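PDB 4LKS: glycosyl hydrolase, family 31/fibronectin type III domain protein from Clostridium perfringens, which binds galactose through a family 32 beta-sandwich carbohydrate-binding module, probably serving to direct a family 31 glycoside hydrolase to galactose-bearing glycans. Local coordinates for residues Leu26-Thr32 with Val64-Leu70; Thr50-Tyr56 with Lys155-Ala160; Asn77-Pro83 with Gly127-Phe133; Val92-Glu98 with Leu141-Lys147. All blocks are in the same frame, centred on the assembly; numbering follows the deposited sequence.

Contact 1 of 4, residues Leu26-Thr32 with Val64-Leu70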
# COMPACT_ATOMS: atom_id res chain seq x y z
N LEU A 26 -5.30 12.46 -0.32
CA LEU A 26 -5.49 11.10 0.18
C LEU A 26 -5.83 11.08 1.67
O LEU A 26 -5.29 11.87 2.45
CB LEU A 26 -4.20 10.29 -0.01
CG LEU A 26 -3.54 10.30 -1.38
CD1 LEU A 26 -2.28 9.45 -1.36
CD2 LEU A 26 -4.51 9.82 -2.44
N GLU A 27 -6.69 10.15 2.06
CA GLU A 27 -7.04 9.95 3.46
C GLU A 27 -7.18 8.46 3.75
O GLU A 27 -8.01 7.77 3.14
CB GLU A 27 -8.36 10.67 3.80
CG GLU A 27 -8.74 10.52 5.27
CD GLU A 27 -10.14 11.02 5.60
OE1 GLU A 27 -10.90 11.40 4.69
OE2 GLU A 27 -10.48 11.00 6.81
N ALA A 28 -6.38 7.95 4.69
CA ALA A 28 -6.55 6.57 5.12
C ALA A 28 -7.77 6.50 6.04
O ALA A 28 -7.77 7.10 7.12
CB ALA A 28 -5.31 6.05 5.84
N ILE A 29 -8.79 5.77 5.62
CA ILE A 29 -10.03 5.75 6.39
C ILE A 29 -10.26 4.46 7.17
O ILE A 29 -11.12 4.42 8.05
CB ILE A 29 -11.27 6.06 5.52
CG1 ILE A 29 -11.44 5.00 4.42
CG2 ILE A 29 -11.18 7.46 4.93
CD1 ILE A 29 -12.84 5.00 3.83
N TYR A 30 -9.49 3.43 6.86
CA TYR A 30 -9.64 2.15 7.54
C TYR A 30 -8.39 1.29 7.39
O TYR A 30 -7.73 1.33 6.35
CB TYR A 30 -10.86 1.39 6.99
CG TYR A 30 -10.99 -0.02 7.50
CD1 TYR A 30 -11.66 -0.30 8.69
CD2 TYR A 30 -10.44 -1.08 6.80
CE1 TYR A 30 -11.76 -1.60 9.15
CE2 TYR A 30 -10.53 -2.37 7.25
CZ TYR A 30 -11.20 -2.63 8.42
OH TYR A 30 -11.29 -3.93 8.86
N ALA A 31 -8.08 0.51 8.41
CA ALA A 31 -7.12 -0.57 8.27
C ALA A 31 -7.53 -1.70 9.20
O ALA A 31 -8.18 -1.46 10.22
CB ALA A 31 -5.71 -0.10 8.61
N THR A 32 -7.15 -2.92 8.85
CA THR A 32 -7.53 -4.09 9.64
C THR A 32 -7.06 -3.93 11.08
O THR A 32 -7.80 -4.23 12.04
CB THR A 32 -6.90 -5.34 9.07
OG1 THR A 32 -7.19 -5.43 7.66
CG2 THR A 32 -7.44 -6.57 9.78
N VAL A 64 -4.20 -8.57 5.78
CA VAL A 64 -4.62 -7.30 6.35
C VAL A 64 -4.75 -6.31 5.21
O VAL A 64 -4.13 -6.49 4.16
CB VAL A 64 -3.65 -6.76 7.43
CG1 VAL A 64 -3.57 -7.70 8.63
CG2 VAL A 64 -2.26 -6.49 6.84
N SER A 65 -5.54 -5.28 5.41
CA SER A 65 -5.75 -4.31 4.35
C SER A 65 -5.83 -2.89 4.90
O SER A 65 -6.03 -2.66 6.11
CB SER A 65 -7.00 -4.65 3.54
OG SER A 65 -8.17 -4.32 4.26
N ILE A 66 -5.66 -1.95 3.99
CA ILE A 66 -5.78 -0.54 4.30
C ILE A 66 -6.61 0.09 3.18
O ILE A 66 -6.40 -0.22 2.01
CB ILE A 66 -4.40 0.14 4.48
CG1 ILE A 66 -4.57 1.62 4.82
CG2 ILE A 66 -3.51 -0.05 3.23
CD1 ILE A 66 -3.29 2.29 5.27
N THR A 67 -7.54 0.96 3.54
CA THR A 67 -8.38 1.64 2.55
C THR A 67 -8.06 3.13 2.52
O THR A 67 -8.09 3.81 3.56
CB THR A 67 -9.87 1.47 2.84
OG1 THR A 67 -10.21 0.08 2.81
CG2 THR A 67 -10.69 2.23 1.79
N ILE A 68 -7.72 3.61 1.33
CA ILE A 68 -7.45 5.02 1.08
C ILE A 68 -8.62 5.65 0.34
O ILE A 68 -9.09 5.13 -0.69
CB ILE A 68 -6.18 5.20 0.21
CG1 ILE A 68 -4.99 4.42 0.80
CG2 ILE A 68 -5.87 6.70 0.01
CD1 ILE A 68 -4.70 4.66 2.29
N LYS A 69 -9.10 6.78 0.87
CA LYS A 69 -10.13 7.58 0.24
C LYS A 69 -9.48 8.77 -0.43
O LYS A 69 -8.64 9.43 0.18
CB LYS A 69 -11.11 8.08 1.31
CG LYS A 69 -12.19 9.01 0.77
CD LYS A 69 -13.01 9.58 1.91
CE LYS A 69 -14.02 10.58 1.39
NZ LYS A 69 -14.91 11.06 2.50
N LEU A 70 -9.86 9.05 -1.68
CA LEU A 70 -9.34 10.21 -2.42
C LEU A 70 -10.36 11.34 -2.30
O LEU A 70 -11.53 11.10 -1.98
CB LEU A 70 -9.06 9.83 -3.88
CG LEU A 70 -7.96 8.76 -4.00
CD1 LEU A 70 -8.55 7.38 -4.12
CD2 LEU A 70 -7.04 9.05 -5.19
O HOH W 1 -13.52 11.70 4.96

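Contact 2 of 4, residues Thr50-Tyr56 with Lys155-Ala160. With CA (calcium ion), chain C; GAL (beta-D-galactopyranose), chain D.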
# COMPACT_ATOMS: atom_id res chain seq x y z
N THR A 50 7.53 7.71 8.13
CA THR A 50 6.42 7.24 8.94
C THR A 50 5.80 6.03 8.25
O THR A 50 5.81 5.94 7.02
CB THR A 50 5.35 8.33 9.10
OG1 THR A 50 4.85 8.68 7.82
CG2 THR A 50 5.93 9.58 9.79
N ILE A 51 5.27 5.11 9.03
CA ILE A 51 4.66 3.92 8.44
C ILE A 51 3.34 3.57 9.08
O ILE A 51 3.09 3.87 10.25
CB ILE A 51 5.56 2.67 8.56
CG1 ILE A 51 5.78 2.28 10.03
CG2 ILE A 51 6.90 2.90 7.85
CD1 ILE A 51 6.53 0.98 10.20
N TRP A 52 2.47 2.95 8.29
CA TRP A 52 1.40 2.14 8.85
C TRP A 52 1.98 0.75 9.09
O TRP A 52 2.73 0.25 8.25
CB TRP A 52 0.22 2.04 7.88
CG TRP A 52 -0.72 0.92 8.24
CD1 TRP A 52 -1.41 0.78 9.41
CD2 TRP A 52 -1.07 -0.22 7.43
NE1 TRP A 52 -2.16 -0.37 9.39
CE2 TRP A 52 -1.97 -1.00 8.19
CE3 TRP A 52 -0.70 -0.65 6.15
CZ2 TRP A 52 -2.52 -2.20 7.70
CZ3 TRP A 52 -1.25 -1.84 5.66
CH2 TRP A 52 -2.15 -2.60 6.44
N HIS A 53 1.65 0.15 10.23
CA HIS A 53 2.08 -1.22 10.54
C HIS A 53 0.90 -1.91 11.19
O HIS A 53 0.27 -1.36 12.09
CB HIS A 53 3.27 -1.18 11.50
CG HIS A 53 4.04 -2.46 11.60
ND1 HIS A 53 3.49 -3.64 12.06
CD2 HIS A 53 5.35 -2.74 11.35
CE1 HIS A 53 4.41 -4.59 12.07
NE2 HIS A 53 5.55 -4.06 11.65
N SER A 54 0.57 -3.11 10.72
CA SER A 54 -0.54 -3.86 11.28
C SER A 54 -0.11 -4.50 12.60
O SER A 54 1.09 -4.53 12.93
CB SER A 54 -1.08 -4.90 10.27
OG SER A 54 -0.15 -5.92 9.98
N ALA A 55 -1.07 -5.00 13.36
CA ALA A 55 -0.79 -5.59 14.67
C ALA A 55 0.09 -6.83 14.55
O ALA A 55 0.03 -7.56 13.56
CB ALA A 55 -2.08 -5.90 15.41
N TYR A 56 0.93 -7.08 15.56
CA TYR A 56 1.91 -8.16 15.47
C TYR A 56 1.99 -9.01 16.73
O TYR A 56 3.03 -9.60 17.03
CB TYR A 56 3.29 -7.63 15.09
CG TYR A 56 3.86 -6.54 15.97
CD1 TYR A 56 4.59 -6.85 17.11
CD2 TYR A 56 3.71 -5.21 15.63
CE1 TYR A 56 5.13 -5.86 17.91
CE2 TYR A 56 4.24 -4.21 16.42
CZ TYR A 56 4.95 -4.54 17.55
OH TYR A 56 5.47 -3.52 18.32
N LYS A 155 2.88 -12.44 8.66
CA LYS A 155 2.04 -12.17 9.82
C LYS A 155 1.57 -10.72 9.90
O LYS A 155 0.44 -10.46 10.31
CB LYS A 155 2.77 -12.54 11.12
CG LYS A 155 1.81 -12.81 12.28
CD LYS A 155 1.80 -11.67 13.29
CE LYS A 155 2.50 -12.07 14.57
NZ LYS A 155 3.90 -12.52 14.35
N TYR A 156 2.43 -9.78 9.52
CA TYR A 156 2.10 -8.36 9.61
C TYR A 156 2.60 -7.62 8.38
O TYR A 156 3.54 -8.06 7.71
CB TYR A 156 2.67 -7.74 10.90
CG TYR A 156 4.07 -8.21 11.25
CD1 TYR A 156 5.20 -7.65 10.64
CD2 TYR A 156 4.27 -9.21 12.19
CE1 TYR A 156 6.48 -8.10 10.95
CE2 TYR A 156 5.54 -9.65 12.51
CZ TYR A 156 6.63 -9.09 11.90
OH TYR A 156 7.89 -9.55 12.23
N ALA A 157 1.96 -6.48 8.10
CA ALA A 157 2.31 -5.67 6.93
C ALA A 157 2.66 -4.26 7.38
O ALA A 157 2.17 -3.77 8.40
CB ALA A 157 1.15 -5.61 5.98
N SER A 158 3.50 -3.60 6.59
CA SER A 158 3.77 -2.18 6.81
C SER A 158 3.85 -1.48 5.47
O SER A 158 3.99 -2.12 4.43
CB SER A 158 5.05 -1.97 7.62
OG SER A 158 6.18 -2.53 6.97
N ALA A 159 3.75 -0.16 5.50
CA ALA A 159 3.88 0.64 4.29
C ALA A 159 4.31 2.01 4.72
O ALA A 159 3.68 2.60 5.60
CB ALA A 159 2.56 0.72 3.56
N ALA A 160 5.37 2.53 4.10
CA ALA A 160 5.78 3.91 4.35
C ALA A 160 4.96 4.90 3.52
O ALA A 160 4.59 5.96 4.00
CB ALA A 160 7.26 4.09 4.08
CA CA C . 4.53 7.68 5.60
C1 GAL D . 9.86 -4.64 15.85
C2 GAL D . 9.47 -3.41 15.01
C3 GAL D . 7.96 -3.24 14.98
C4 GAL D . 7.32 -4.53 14.44
C5 GAL D . 7.74 -5.69 15.32
C6 GAL D . 7.26 -7.05 14.82
O1 GAL D . 11.24 -4.88 15.79
O2 GAL D . 10.03 -2.20 15.53
O3 GAL D . 7.60 -2.17 14.11
O4 GAL D . 7.76 -4.78 13.11
O5 GAL D . 9.19 -5.80 15.36
O6 GAL D . 7.63 -8.10 15.71
O HOH W 2 -0.95 -8.26 11.19
O HOH W 3 5.44 -10.91 16.00

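Contact 3 of 4, residues Asn77-Pro83 with Gly127-Phe133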
# COMPACT_ATOMS: atom_id res chain seq x y z
N ASN A 77 -4.51 4.68 -12.64
CA ASN A 77 -3.89 3.55 -13.35
C ASN A 77 -2.53 3.10 -12.83
O ASN A 77 -1.86 2.26 -13.45
CB ASN A 77 -3.84 3.77 -14.86
CG ASN A 77 -3.06 4.99 -15.26
OD1 ASN A 77 -2.23 5.48 -14.51
ND2 ASN A 77 -3.33 5.50 -16.46
N GLN A 78 -2.12 3.62 -11.68
CA GLN A 78 -0.91 3.14 -11.04
C GLN A 78 -0.92 3.53 -9.57
O GLN A 78 -1.45 4.59 -9.21
CB GLN A 78 0.33 3.73 -11.74
CG GLN A 78 1.66 3.20 -11.22
CD GLN A 78 2.83 3.78 -11.97
OE1 GLN A 78 2.79 3.88 -13.20
NE2 GLN A 78 3.90 4.12 -11.25
N ILE A 79 -0.34 2.68 -8.73
CA ILE A 79 0.09 3.13 -7.40
C ILE A 79 1.52 2.69 -7.21
O ILE A 79 1.95 1.73 -7.84
CB ILE A 79 -0.78 2.59 -6.24
CG1 ILE A 79 -0.69 1.06 -6.14
CG2 ILE A 79 -2.23 3.05 -6.40
CD1 ILE A 79 -1.30 0.51 -4.86
N ASP A 80 2.28 3.42 -6.39
CA ASP A 80 3.59 2.95 -5.94
C ASP A 80 3.51 2.54 -4.49
O ASP A 80 2.91 3.23 -3.66
CB ASP A 80 4.68 4.03 -6.04
CG ASP A 80 4.96 4.49 -7.46
OD1 ASP A 80 4.60 3.80 -8.43
OD2 ASP A 80 5.56 5.58 -7.57
N TYR A 81 4.14 1.41 -4.17
CA TYR A 81 4.27 0.98 -2.79
C TYR A 81 5.70 1.28 -2.31
O TYR A 81 6.66 0.83 -2.93
CB TYR A 81 3.98 -0.53 -2.69
CG TYR A 81 4.34 -1.15 -1.36
CD1 TYR A 81 3.50 -1.04 -0.25
CD2 TYR A 81 5.54 -1.84 -1.20
CE1 TYR A 81 3.84 -1.61 0.97
CE2 TYR A 81 5.89 -2.42 0.02
CZ TYR A 81 5.03 -2.29 1.10
OH TYR A 81 5.38 -2.86 2.30
N LEU A 82 5.83 2.05 -1.24
CA LEU A 82 7.14 2.33 -0.65
C LEU A 82 7.29 1.53 0.63
O LEU A 82 6.55 1.75 1.59
CB LEU A 82 7.32 3.82 -0.37
CG LEU A 82 8.68 4.20 0.25
CD1 LEU A 82 9.80 3.97 -0.75
CD2 LEU A 82 8.67 5.66 0.74
N PRO A 83 8.21 0.56 0.64
CA PRO A 83 8.38 -0.20 1.88
C PRO A 83 9.07 0.62 2.96
O PRO A 83 9.73 1.64 2.68
CB PRO A 83 9.28 -1.38 1.47
CG PRO A 83 9.95 -0.93 0.22
CD PRO A 83 9.04 0.06 -0.46
N GLY A 127 13.09 1.14 -2.73
CA GLY A 127 12.42 2.40 -3.02
C GLY A 127 10.99 2.19 -3.50
O GLY A 127 10.33 1.23 -3.09
N TYR A 128 10.50 3.08 -4.35
CA TYR A 128 9.12 2.99 -4.81
C TYR A 128 8.94 1.83 -5.77
O TYR A 128 9.61 1.74 -6.79
CB TYR A 128 8.66 4.31 -5.45
CG TYR A 128 8.67 5.47 -4.47
CD1 TYR A 128 7.59 5.70 -3.64
CD2 TYR A 128 9.77 6.32 -4.38
CE1 TYR A 128 7.60 6.75 -2.73
CE2 TYR A 128 9.78 7.37 -3.48
CZ TYR A 128 8.70 7.58 -2.66
OH TYR A 128 8.72 8.63 -1.76
N ASN A 129 8.02 0.93 -5.42
CA ASN A 129 7.70 -0.23 -6.25
C ASN A 129 6.41 0.07 -7.03
O ASN A 129 5.33 0.10 -6.45
CB ASN A 129 7.46 -1.47 -5.36
CG ASN A 129 8.74 -2.12 -4.86
OD1 ASN A 129 9.06 -3.26 -5.25
ND2 ASN A 129 9.47 -1.43 -3.98
N PRO A 130 6.51 0.30 -8.34
CA PRO A 130 5.31 0.63 -9.11
C PRO A 130 4.41 -0.57 -9.39
O PRO A 130 4.89 -1.68 -9.63
CB PRO A 130 5.86 1.20 -10.42
CG PRO A 130 7.22 0.61 -10.54
CD PRO A 130 7.74 0.50 -9.13
N ILE A 131 3.12 -0.32 -9.33
CA ILE A 131 2.07 -1.30 -9.61
C ILE A 131 1.08 -0.66 -10.58
O ILE A 131 0.35 0.25 -10.20
CB ILE A 131 1.34 -1.71 -8.31
CG1 ILE A 131 2.32 -2.36 -7.32
CG2 ILE A 131 0.17 -2.65 -8.62
CD1 ILE A 131 1.75 -2.54 -5.93
N ARG A 132 1.07 -1.13 -11.83
CA ARG A 132 0.16 -0.58 -12.83
C ARG A 132 -1.10 -1.41 -12.95
O ARG A 132 -1.12 -2.60 -12.62
CB ARG A 132 0.85 -0.46 -14.20
CG ARG A 132 1.15 -1.78 -14.87
CD ARG A 132 2.01 -1.61 -16.12
NE ARG A 132 1.27 -1.02 -17.24
CZ ARG A 132 0.65 -1.73 -18.18
NH1 ARG A 132 0.67 -3.06 -18.14
NH2 ARG A 132 0.01 -1.11 -19.17
N PHE A 133 -2.16 -0.77 -13.41
CA PHE A 133 -3.40 -1.48 -13.69
C PHE A 133 -4.25 -0.70 -14.70
O PHE A 133 -4.04 0.50 -14.90
CB PHE A 133 -4.18 -1.75 -12.39
CG PHE A 133 -4.28 -0.57 -11.46
CD1 PHE A 133 -5.30 0.36 -11.62
CD2 PHE A 133 -3.37 -0.40 -10.43
CE1 PHE A 133 -5.41 1.45 -10.75
CE2 PHE A 133 -3.46 0.69 -9.56
CZ PHE A 133 -4.49 1.61 -9.73

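Contact 4 of 4, residues Val92-Glu98 with Leu141-Lys147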
# COMPACT_ATOMS: atom_id res chain seq x y z
N VAL A 92 5.70 -5.89 2.03
CA VAL A 92 4.65 -6.63 1.34
C VAL A 92 5.20 -7.29 0.08
O VAL A 92 5.83 -6.62 -0.75
CB VAL A 92 3.47 -5.71 0.99
CG1 VAL A 92 2.46 -6.46 0.14
CG2 VAL A 92 2.83 -5.16 2.27
N THR A 93 4.99 -8.60 -0.07
CA THR A 93 5.50 -9.30 -1.25
C THR A 93 4.41 -9.83 -2.18
O THR A 93 4.69 -10.13 -3.34
CB THR A 93 6.47 -10.46 -0.87
OG1 THR A 93 5.72 -11.56 -0.36
CG2 THR A 93 7.48 -10.00 0.18
N GLU A 94 3.19 -9.95 -1.67
CA GLU A 94 2.04 -10.31 -2.50
C GLU A 94 0.87 -9.43 -2.05
O GLU A 94 0.63 -9.26 -0.84
CB GLU A 94 1.66 -11.80 -2.39
CG GLU A 94 0.68 -12.25 -3.49
CD GLU A 94 0.06 -13.62 -3.26
OE1 GLU A 94 0.20 -14.20 -2.16
OE2 GLU A 94 -0.62 -14.11 -4.19
N TYR A 95 0.15 -8.86 -3.01
CA TYR A 95 -0.90 -7.88 -2.72
C TYR A 95 -2.14 -8.10 -3.59
O TYR A 95 -2.10 -8.81 -4.62
CB TYR A 95 -0.37 -6.45 -2.93
CG TYR A 95 0.04 -6.23 -4.37
CD1 TYR A 95 -0.91 -5.89 -5.34
CD2 TYR A 95 1.35 -6.44 -4.79
CE1 TYR A 95 -0.56 -5.75 -6.67
CE2 TYR A 95 1.71 -6.30 -6.13
CZ TYR A 95 0.74 -5.95 -7.06
OH TYR A 95 1.06 -5.81 -8.40
N LYS A 96 -3.21 -7.46 -3.17
CA LYS A 96 -4.43 -7.34 -3.96
C LYS A 96 -4.85 -5.88 -3.94
O LYS A 96 -4.67 -5.17 -2.94
CB LYS A 96 -5.54 -8.25 -3.41
CG LYS A 96 -6.87 -8.12 -4.17
CD LYS A 96 -7.87 -9.19 -3.74
CE LYS A 96 -8.37 -8.97 -2.33
NZ LYS A 96 -9.45 -9.96 -2.02
N ILE A 97 -5.38 -5.43 -5.08
CA ILE A 97 -5.93 -4.09 -5.19
C ILE A 97 -7.41 -4.18 -5.56
O ILE A 97 -7.79 -4.88 -6.51
CB ILE A 97 -5.20 -3.27 -6.26
CG1 ILE A 97 -3.77 -2.99 -5.81
CG2 ILE A 97 -5.94 -1.94 -6.51
CD1 ILE A 97 -2.89 -2.44 -6.89
N GLU A 98 -8.24 -3.46 -4.80
CA GLU A 98 -9.66 -3.33 -5.11
C GLU A 98 -9.98 -1.85 -5.13
O GLU A 98 -9.35 -1.08 -4.42
CB GLU A 98 -10.51 -3.97 -4.02
CG GLU A 98 -10.39 -5.47 -3.90
CD GLU A 98 -10.94 -5.94 -2.57
OE1 GLU A 98 -10.23 -5.82 -1.55
OE2 GLU A 98 -12.11 -6.37 -2.53
N LEU A 141 -9.54 3.05 -2.64
CA LEU A 141 -8.70 1.93 -3.03
C LEU A 141 -8.36 1.13 -1.78
O LEU A 141 -7.86 1.69 -0.81
CB LEU A 141 -7.43 2.42 -3.75
CG LEU A 141 -6.50 1.32 -4.30
CD1 LEU A 141 -5.84 1.73 -5.63
CD2 LEU A 141 -5.45 0.91 -3.27
N ARG A 142 -8.63 -0.16 -1.82
CA ARG A 142 -8.26 -1.07 -0.75
C ARG A 142 -7.06 -1.91 -1.17
O ARG A 142 -7.10 -2.64 -2.17
CB ARG A 142 -9.45 -1.95 -0.36
CG ARG A 142 -9.15 -2.89 0.81
CD ARG A 142 -10.41 -3.39 1.50
NE ARG A 142 -11.23 -4.25 0.64
CZ ARG A 142 -12.50 -4.56 0.89
NH1 ARG A 142 -13.11 -4.07 1.97
NH2 ARG A 142 -13.16 -5.36 0.07
N PHE A 143 -5.99 -1.77 -0.40
CA PHE A 143 -4.72 -2.45 -0.65
C PHE A 143 -4.56 -3.55 0.39
O PHE A 143 -4.52 -3.26 1.59
CB PHE A 143 -3.57 -1.44 -0.57
CG PHE A 143 -2.20 -2.02 -0.82
CD1 PHE A 143 -1.74 -2.23 -2.11
CD2 PHE A 143 -1.38 -2.36 0.24
CE1 PHE A 143 -0.47 -2.77 -2.34
CE2 PHE A 143 -0.11 -2.90 0.01
CZ PHE A 143 0.34 -3.09 -1.28
N THR A 144 -4.50 -4.80 -0.06
CA THR A 144 -4.45 -5.95 0.83
C THR A 144 -3.10 -6.62 0.74
O THR A 144 -2.62 -6.89 -0.35
CB THR A 144 -5.53 -6.97 0.46
OG1 THR A 144 -6.81 -6.35 0.57
CG2 THR A 144 -5.46 -8.19 1.39
N ALA A 145 -2.49 -6.87 1.90
CA ALA A 145 -1.23 -7.59 1.99
C ALA A 145 -1.54 -9.07 2.18
O ALA A 145 -2.17 -9.45 3.17
CB ALA A 145 -0.41 -7.07 3.15
N LEU A 146 -1.09 -9.90 1.24
CA LEU A 146 -1.37 -11.34 1.24
C LEU A 146 -0.18 -12.14 1.74
O LEU A 146 -0.35 -13.21 2.34
CB LEU A 146 -1.75 -11.80 -0.18
CG LEU A 146 -2.97 -11.12 -0.80
CD1 LEU A 146 -3.10 -11.51 -2.27
CD2 LEU A 146 -4.24 -11.48 -0.04
N LYS A 147 1.02 -11.65 1.46
CA LYS A 147 2.26 -12.24 1.95
C LYS A 147 3.19 -11.10 2.31
O LYS A 147 3.19 -10.06 1.62
CB LYS A 147 2.91 -13.11 0.87
CG LYS A 147 2.15 -14.38 0.51
CD LYS A 147 2.88 -15.15 -0.57
CE LYS A 147 2.15 -16.46 -0.87
NZ LYS A 147 2.81 -17.20 -1.98
O HOH W 4 -7.55 -5.41 -1.74

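Contact 1 of 4, residues Leu26-Thr32 with Val64-Leu70
K69 lies beside E27 across two antiparallel strands, and its side chain can be followed outward atom by atom. CB sits 3.6 Å from the carbonyl O of E27 and also touches CG2 of I29. With CG anti to the backbone N (chi1 176°) and every later torsion extended, the chain runs straight out from the sheet; CD passes 3.9 Å from OE1 of E27 and again brushes CG2 of I29, which crosses it at about a right angle. The ammonium ends 4.6 Å from OE1 of E27, too far for a salt bridge, and a water fills in: it donates to OE1 of E27 and accepts from NZ of K69. Opposite charges are thus joined through solvent on an outward face that also carries Y30 and T67.

Beneath them the backbones pair E27 with K69 by two hydrogen bonds. The register then slips by one residue, because I29 N donates to T67 O while T67 N donates to Y30 O: a beta bulge at I29 in the edge strand of the five-stranded sheet of this jelly-roll-like sandwich. The other face is apolar and turned to the core, where L26 CD2 meets CD2 of L70 at 3.8 Å and CD1 of I68 reaches CB of A28; F164 of the second sheet packs on L26, I68 and L70.

Past the bulge the pairing closes on a side chain. T32 N donates to S65 O, and S65 N returns a bond of 2.8 Å to OG1 of T32, the hydroxyl oxygen taking the place of a backbone carbonyl.

Contact 2 of 4, residues Thr50-Tyr56 with Lys155-Ala160
H53 and Y156, one from each segment, meet beside the bound galactose. NE2 of H53 is hydrogen-bonded to O4 of the sugar at 2.7 Å. One face of the Y56 ring receives the C4–C5–C6 side of the sugar, C5 over its centre, 3.6 Å above the plane, and C6 close by. Y156 meets the same C6 obliquely through CZ. R84 and N89 complete the polar grip.

The next layer holds these rings in place. CE1 of H53 comes within 3.5 Å of CD1 of Y156; their planes are 30° apart but so displaced that the rings hardly overlap. CB of Y56 presses on CD2 of Y156 at 3.4 Å. The imidazole is fixed in rotation by ND1, which donates to S54 O in the ring plane and on a lone pair, while Y56 OH is bonded to D36.

Behind the rings runs a short antiparallel ladder. W52 and A159 exchange backbone bonds; S54 N donates to A157 O, and A157 N answers with a straight bond to S54 OG (2.9 Å, 169°). The serine hydroxyl sits between its own N and carbonyl carbon (chi1 66°), which carries it across to that amide. At the far end a calcium ion ties T50, through O and OG1, to A160 O, with N42, D45 and D47 completing the site.

The chemistry suits galactose: an imidazole nitrogen reads the axial O4, an aromatic face takes the apolar C4–C6 side, and because ND1 is held by S54 O, the imidazole keeps NE2 turned to O4.

Contact 3 of 4, residues Asn77-Pro83 with Gly127-Phe133
Backbone hydrogen bonds form the first group, joining I79 with I131 and Y81 with N129 in two reciprocal pairs. At the end of the ladder F133 N donates to N77 O at 3.0 Å, reaching it from 51° out of the carbonyl plane. P130, which has no N-H to give, occupies a non-hydrogen-bonded position opposite D80, where its lack costs the ladder nothing.

Aromatic contacts come next. CD1 of L82 stands over the centre of the Y128 ring, 4.0 Å from the centroid and 8° off the normal, a CH-pi contact, while CB and CD2 of L82 touch CE1 of the same ring. F133 turns back over its partner strand: with CG between the backbone N and the carbonyl carbon (chi1 46°), the ring lays one face on the N77–Q78 peptide, C of N77 over its centre and N of Q78 toward the rim.

These strands belong to the four-stranded sheet of the beta-sandwich, in which 129-138 is an outermost strand. I79 and I131 point the same way into the core, CG1 of I79 lying 4.1 Å from CB of I131, and I97 of the facing sheet packs against both.

Polar side chains gather mainly on the other face. NE2 of Q78 donates to OD1 of D80 at 2.9 Å on the syn side, with the acceptor in the amide plane of Q78, and both atoms of this bond rest against CB of P130 from one side. OD2 of D80 is taken by Y165. N129, turned inward, bends ND2 back to G127 O, the donor standing above the carbonyl plane, and reaches N125 as well.

Contact 4 of 4, residues Val92-Glu98 with Leu141-Lys147
The R142 guanidinium meets the E98 carboxylate at its edge, presenting NE and NH2 side-on, one to each oxygen. Both acceptors lie close to the guanidinium plane, yet the two flat groups are turned 41° apart: OE1 of E98 is met by NE of R142 from above the carboxylate plane at 2.9 Å, and OE2 by NH2 on the syn side but tilted out of plane, at 3.0 Å. W106 makes a cation-pi contact with R142. On the inward face the F143 ring takes CB of Y95 obliquely, CE1 to CB 3.7 Å; I97 and V92 do likewise.

A water within hydrogen-bonding distance of E98 OE1, R142 O and T144 OG1 links carboxylate, backbone and threonine.

With CG anti to the backbone N (chi1 -166°) and the chain extended, E94 crosses K147 obliquely; OE1 touches CE of K147 at 3.3 Å, and its salt bridge to NZ is long, 4.0 Å. Two classic bulges fall here. T93 N and E94 N both donate to K147 O from the same face of its plane, while L146 N donates to E94 O at 2.8 Å and K147 N adds a weak bond.

Strands 95-98 and 141-145 are inner strands of the five-stranded sheet, the chain turning a corner at E94; 64-70 borders 140-148, 107-113 borders 95-100, and I131 of the opposing sheet packs on Y95, F133 on I97.

Overall arrangement
From the N terminus, strand 26-31 waits until 64-70 to close contact 1, and segment 50-56 lies within that loop. Its own partner, 155-160, comes almost at the end of the chain, so contacts 1 and 2 cross. The long loop closed by contact 2 encloses contacts 3 and 4, which cross each other as segments 77-83, 92-98, 127-133 and 141-147 alternate. Contacts 1 and 4 share the five-stranded sheet, joined where 64-70 meets 140-148; contacts 2 and 3 share the four-stranded sheet, joined where 158-166 meets 73-82. Between the sheets, W52 packs on I66, A157 on A145, and I79 on F143.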